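Local coordinates for protein transcription activator HlyU (Vibrio vulnificus, PDB 3JTH) that probably binds DNA as a dimer and activates transcription of virulence genes such as rtxA, as a winged helix-turn-helix regulator of the ArsR family, at residues 88-91 / 92-95; 79-82 / 83-86. One frame throughout, in Å; residues are numbered along the deposited sequence.

Contact 1 of 2, residues 88-91 / 92-95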
ATOM      1  N   ILE A  88       3.902   1.014   7.938  1.00 34.56           N
ATOM      2  CA  ILE A  88       3.837   2.354   8.495  1.00 32.76           C
ATOM      3  C   ILE A  88       5.244   2.839   8.818  1.00 33.85           C
ATOM      4  O   ILE A  88       5.588   3.981   8.524  1.00 32.92           O
ATOM      5  CB  ILE A  88       2.933   2.403   9.760  1.00 25.70           C
ATOM      6  CG1 ILE A  88       1.458   2.326   9.341  1.00 25.15           C
ATOM      7  CG2 ILE A  88       3.153   3.692  10.537  1.00 25.44           C
ATOM      8  CD1 ILE A  88       1.006   3.460   8.389  1.00 24.24           C
ATOM      9  N   LYS A  89       6.059   1.970   9.410  1.00 30.54           N
ATOM     10  CA  LYS A  89       7.431   2.342   9.740  1.00 34.08           C
ATOM     11  C   LYS A  89       8.168   2.768   8.466  1.00 32.21           C
ATOM     12  O   LYS A  89       8.912   3.742   8.472  1.00 33.29           O
ATOM     13  CB  LYS A  89       8.148   1.157  10.412  1.00 42.21           C
ATOM     14  CG  LYS A  89       9.533   1.456  10.976  1.00 45.70           C
ATOM     15  CD  LYS A  89       9.993   0.337  11.921  1.00 48.91           C
ATOM     16  CE  LYS A  89      11.347   0.630  12.579  1.00 51.19           C
ATOM     17  NZ  LYS A  89      12.526   0.225  11.755  1.00 53.97           N
ATOM     18  N   LEU A  90       7.959   2.037   7.375  1.00 29.16           N
ATOM     19  CA  LEU A  90       8.617   2.356   6.114  1.00 27.64           C
ATOM     20  C   LEU A  90       8.080   3.653   5.511  1.00 28.14           C
ATOM     21  O   LEU A  90       8.842   4.469   4.985  1.00 26.32           O
ATOM     22  CB  LEU A  90       8.428   1.218   5.111  1.00 27.54           C
ATOM     23  CG  LEU A  90       8.899   1.526   3.686  1.00 26.84           C
ATOM     24  CD1 LEU A  90      10.411   1.656   3.680  1.00 26.64           C
ATOM     25  CD2 LEU A  90       8.449   0.421   2.730  1.00 23.92           C
ATOM     26  N   LEU A  91       6.767   3.838   5.566  1.00 27.15           N
ATOM     27  CA  LEU A  91       6.166   5.059   5.037  1.00 32.20           C
ATOM     28  C   LEU A  91       6.751   6.261   5.799  1.00 32.31           C
ATOM     29  O   LEU A  91       6.981   7.326   5.225  1.00 32.76           O
ATOM     30  CB  LEU A  91       4.645   5.003   5.196  1.00 33.14           C
ATOM     31  CG  LEU A  91       3.753   4.916   3.943  1.00 37.77           C
ATOM     32  CD1 LEU A  91       4.463   4.225   2.782  1.00 36.70           C
ATOM     33  CD2 LEU A  91       2.468   4.173   4.307  1.00 33.53           C
ATOM     34  N   HIS A  92       7.004   6.076   7.089  1.00 37.24           N
ATOM     35  CA  HIS A  92       7.579   7.136   7.909  1.00 40.31           C
ATOM     36  C   HIS A  92       8.994   7.484   7.454  1.00 41.15           C
ATOM     37  O   HIS A  92       9.364   8.656   7.427  1.00 41.51           O
ATOM     38  CB  HIS A  92       7.595   6.720   9.385  1.00 45.73           C
ATOM     39  CG  HIS A  92       6.500   7.337  10.194  1.00 47.83           C
ATOM     40  ND1 HIS A  92       6.634   8.559  10.820  1.00 48.20           N
ATOM     41  CD2 HIS A  92       5.232   6.928  10.442  1.00 48.18           C
ATOM     42  CE1 HIS A  92       5.500   8.874  11.414  1.00 47.18           C
ATOM     43  NE2 HIS A  92       4.630   7.901  11.199  1.00 46.33           N
ATOM     44  N   SER A  93       9.784   6.473   7.100  1.00 38.58           N
ATOM     45  CA  SER A  93      11.160   6.704   6.656  1.00 39.54           C
ATOM     46  C   SER A  93      11.199   7.295   5.247  1.00 38.42           C
ATOM     47  O   SER A  93      12.168   7.934   4.855  1.00 40.38           O
ATOM     48  CB  SER A  93      11.962   5.390   6.689  1.00 32.84           C
ATOM     49  OG  SER A  93      11.569   4.525   5.634  1.00 34.56           O
ATOM     50  N   LEU A  94      10.128   7.094   4.495  1.00 34.59           N
ATOM     51  CA  LEU A  94      10.045   7.595   3.127  1.00 37.28           C
ATOM     52  C   LEU A  94       9.654   9.068   3.062  1.00 40.94           C
ATOM     53  O   LEU A  94      10.072   9.800   2.153  1.00 41.66           O
ATOM     54  CB  LEU A  94       9.025   6.773   2.338  1.00 30.49           C
ATOM     55  CG  LEU A  94       9.526   5.793   1.277  1.00 32.09           C
ATOM     56  CD1 LEU A  94      10.716   5.001   1.788  1.00 29.32           C
ATOM     57  CD2 LEU A  94       8.374   4.872   0.880  1.00 27.86           C
ATOM     58  N   TYR A  95       8.849   9.499   4.026  1.00 51.78           N
ATOM     59  CA  TYR A  95       8.372  10.871   4.065  1.00 55.41           C
ATOM     60  C   TYR A  95       8.761  11.608   5.347  1.00 59.21           C
ATOM     61  O   TYR A  95       7.937  12.311   5.932  1.00 60.83           O
ATOM     62  CB  TYR A  95       6.849  10.876   3.903  1.00 41.44           C
ATOM     63  CG  TYR A  95       6.367  10.243   2.620  1.00 37.16           C
ATOM     64  CD1 TYR A  95       6.512  10.898   1.400  1.00 36.78           C
ATOM     65  CD2 TYR A  95       5.751   8.989   2.624  1.00 37.69           C
ATOM     66  CE1 TYR A  95       6.052  10.328   0.215  1.00 34.80           C
ATOM     67  CE2 TYR A  95       5.292   8.407   1.444  1.00 33.45           C
ATOM     68  CZ  TYR A  95       5.448   9.082   0.244  1.00 33.88           C
ATOM     69  OH  TYR A  95       5.021   8.505  -0.931  1.00 29.92           O
TER

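Contact 2 of 2, residues 79-82 / 83-86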
ATOM      1  N   LEU A  79      -1.414   0.632  17.130  1.00 28.41           N
ATOM      2  CA  LEU A  79      -1.433  -0.261  15.977  1.00 30.09           C
ATOM      3  C   LEU A  79      -1.569  -1.697  16.451  1.00 31.47           C
ATOM      4  O   LEU A  79      -1.193  -2.020  17.572  1.00 32.59           O
ATOM      5  CB  LEU A  79      -0.161  -0.096  15.140  1.00 30.06           C
ATOM      6  CG  LEU A  79      -0.062   1.264  14.433  1.00 32.34           C
ATOM      7  CD1 LEU A  79       1.207   1.336  13.601  1.00 30.10           C
ATOM      8  CD2 LEU A  79      -1.274   1.454  13.528  1.00 29.37           C
ATOM      9  N   LYS A  80      -2.114  -2.556  15.599  1.00 36.98           N
ATOM     10  CA  LYS A  80      -2.293  -3.949  15.971  1.00 39.33           C
ATOM     11  C   LYS A  80      -1.456  -4.938  15.164  1.00 38.77           C
ATOM     12  O   LYS A  80      -0.555  -5.583  15.706  1.00 41.02           O
ATOM     13  CB  LYS A  80      -3.773  -4.334  15.882  1.00 40.27           C
ATOM     14  CG  LYS A  80      -4.073  -5.777  16.292  1.00 43.19           C
ATOM     15  CD  LYS A  80      -5.572  -6.049  16.346  1.00 43.94           C
ATOM     16  CE  LYS A  80      -5.861  -7.452  16.872  1.00 48.71           C
ATOM     17  NZ  LYS A  80      -7.319  -7.685  17.096  1.00 47.98           N
ATOM     18  N   SER A  81      -1.749  -5.063  13.874  1.00 36.17           N
ATOM     19  CA  SER A  81      -1.028  -6.019  13.033  1.00 34.89           C
ATOM     20  C   SER A  81       0.432  -5.653  12.767  1.00 36.04           C
ATOM     21  O   SER A  81       0.774  -4.480  12.574  1.00 34.15           O
ATOM     22  CB  SER A  81      -1.751  -6.210  11.692  1.00 37.22           C
ATOM     23  OG  SER A  81      -1.291  -5.294  10.706  1.00 34.85           O
ATOM     24  N   GLU A  82       1.283  -6.676  12.752  1.00 31.28           N
ATOM     25  CA  GLU A  82       2.704  -6.498  12.497  1.00 32.58           C
ATOM     26  C   GLU A  82       2.958  -5.994  11.081  1.00 31.89           C
ATOM     27  O   GLU A  82       3.946  -5.300  10.820  1.00 31.89           O
ATOM     28  CB  GLU A  82       3.440  -7.820  12.693  1.00 44.86           C
ATOM     29  CG  GLU A  82       3.493  -8.303  14.129  1.00 48.25           C
ATOM     30  CD  GLU A  82       4.040  -7.244  15.073  1.00 51.44           C
ATOM     31  OE1 GLU A  82       5.009  -6.551  14.690  1.00 53.57           O
ATOM     32  OE2 GLU A  82       3.507  -7.107  16.197  1.00 50.60           O
ATOM     33  N   GLU A  83       2.078  -6.363  10.160  1.00 32.83           N
ATOM     34  CA  GLU A  83       2.225  -5.934   8.778  1.00 32.88           C
ATOM     35  C   GLU A  83       2.035  -4.412   8.649  1.00 31.13           C
ATOM     36  O   GLU A  83       2.861  -3.724   8.053  1.00 29.44           O
ATOM     37  CB  GLU A  83       1.215  -6.656   7.881  1.00 41.33           C
ATOM     38  CG  GLU A  83       1.468  -8.154   7.680  1.00 44.98           C
ATOM     39  CD  GLU A  83       1.070  -8.990   8.884  1.00 46.36           C
ATOM     40  OE1 GLU A  83       0.036  -8.663   9.506  1.00 47.92           O
ATOM     41  OE2 GLU A  83       1.781  -9.973   9.198  1.00 46.99           O
ATOM     42  N   VAL A  84       0.956  -3.880   9.214  1.00 29.37           N
ATOM     43  CA  VAL A  84       0.737  -2.446   9.111  1.00 30.19           C
ATOM     44  C   VAL A  84       1.850  -1.684   9.836  1.00 28.79           C
ATOM     45  O   VAL A  84       2.312  -0.650   9.349  1.00 29.26           O
ATOM     46  CB  VAL A  84      -0.634  -2.037   9.675  1.00 33.97           C
ATOM     47  CG1 VAL A  84      -0.624  -2.055  11.202  1.00 37.65           C
ATOM     48  CG2 VAL A  84      -1.012  -0.666   9.139  1.00 36.39           C
ATOM     49  N   LYS A  85       2.285  -2.200  10.985  1.00 27.75           N
ATOM     50  CA  LYS A  85       3.357  -1.562  11.741  1.00 29.60           C
ATOM     51  C   LYS A  85       4.598  -1.379  10.870  1.00 29.88           C
ATOM     52  O   LYS A  85       5.210  -0.312  10.874  1.00 30.03           O
ATOM     53  CB  LYS A  85       3.725  -2.380  12.987  1.00 34.20           C
ATOM     54  CG  LYS A  85       2.741  -2.269  14.155  1.00 36.52           C
ATOM     55  CD  LYS A  85       3.156  -3.176  15.320  1.00 40.03           C
ATOM     56  CE  LYS A  85       2.194  -3.059  16.500  1.00 42.75           C
ATOM     57  NZ  LYS A  85       2.519  -4.038  17.579  1.00 45.35           N
ATOM     58  N   ALA A  86       4.965  -2.422  10.129  1.00 31.75           N
ATOM     59  CA  ALA A  86       6.133  -2.377   9.254  1.00 31.35           C
ATOM     60  C   ALA A  86       5.939  -1.425   8.065  1.00 30.72           C
ATOM     61  O   ALA A  86       6.818  -0.619   7.754  1.00 29.57           O
ATOM     62  CB  ALA A  86       6.452  -3.783   8.758  1.00 43.13           C
TER

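Contact 1 of 2, residues 88-91 / 92-95
Ile88 and His92, one turn apart on helix 82-94, form the tightly packed side of this contact. The isoleucine CG2 lies 3.8 Å from His92 CD2, and the two side chains meet at a slant. The imidazole turns an edge to the backbone, with Ile88 O close to the ring plane and 3.5 Å from CD2, while the same oxygen accepts the backbone N-H of His92. Next to CD2 in the ring, NE2 is hydrogen-bonded to Cys30 O, and the ring stacks with His33, so its rotation is set from several sides. In the ArsR-type winged-helix fold this C-terminal helix helps build the dimer interface, and here Leu90 packs on Leu90 of the second subunit while Leu91 reaches Met20 and Leu26 of its own chain. Leu90 CD1 also meets Leu94 CD1 at 3.9 Å. Toward solvent the contact thins out. Lys89 points away, and exposed Ser93 turns back onto the helix: with chi1 at 73°, OG sits between backbone N and carbonyl carbon and donates to Leu90 O at 2.8 Å. That oxygen is gripped twice, since Leu94 N also donates to it. Where the helix ends, Tyr95 CD2 approaches Leu91 O to 3.3 Å, obliquely to the ring.

Contact 2 of 2, residues 79-82 / 83-86
The carboxylate of Glu82 faces the aliphatic arm of Lys85: the lysine CD lies over one face, 3.9 Å from OE1, and NZ, on the same side, is reached by OE2 in a long salt bridge of 3.5 Å. The bend of the glutamate at chi2 (-53°) folds the acid over the lysine. The second flat group, the carboxylate of Glu83, curls toward the start of the helix, where OE1 comes 3.7 Å from Ser81 CB. Just ahead of both acids comes the N-cap, Ser81, whose OG accepts the N-H of Val84 at 3.0 Å in a nearly straight bond (168°), while Lys85 N donates to Ser81 O. The cap lies where the chain passes from strand 76-79, the second wing strand of the winged helix-turn-helix fold, into the C-terminal helix. The lysine, extended beyond CG, passes beside the Leu79 side chain, the two pointing opposite ways, with CG 3.8 Å from Leu79 CB and CE near the carbonyl oxygens of Leu79 and Lys80. On the buried side Val84 CG1 comes 3.3 Å from Ser81 OG and loosely meets Leu79 CD2. Leu29 touches both Leu79 and Val84, while Leu16 and Met20 cover the valine.

Contact 2 starts helix 82-94 and contact 1 finishes it; their centres are about 13 Å apart, with residue 87 alone between them in sequence. Within one chain they are joined through the continuous backbone of the helix, and the dimer also brings the two ends together. Leu94 and Tyr95 of contact 1 pack on Glu83 of the second subunit, and Ala86 of contact 2 packs on Leu94 of that subunit, whereas Leu90 meets its own counterpart. The paired helices therefore run in opposite senses, the capped start of one beside the last turn of the other. Helices 2-20 and 23-31 supply neighbours to both contacts, with Met20 and Leu29 shared between them.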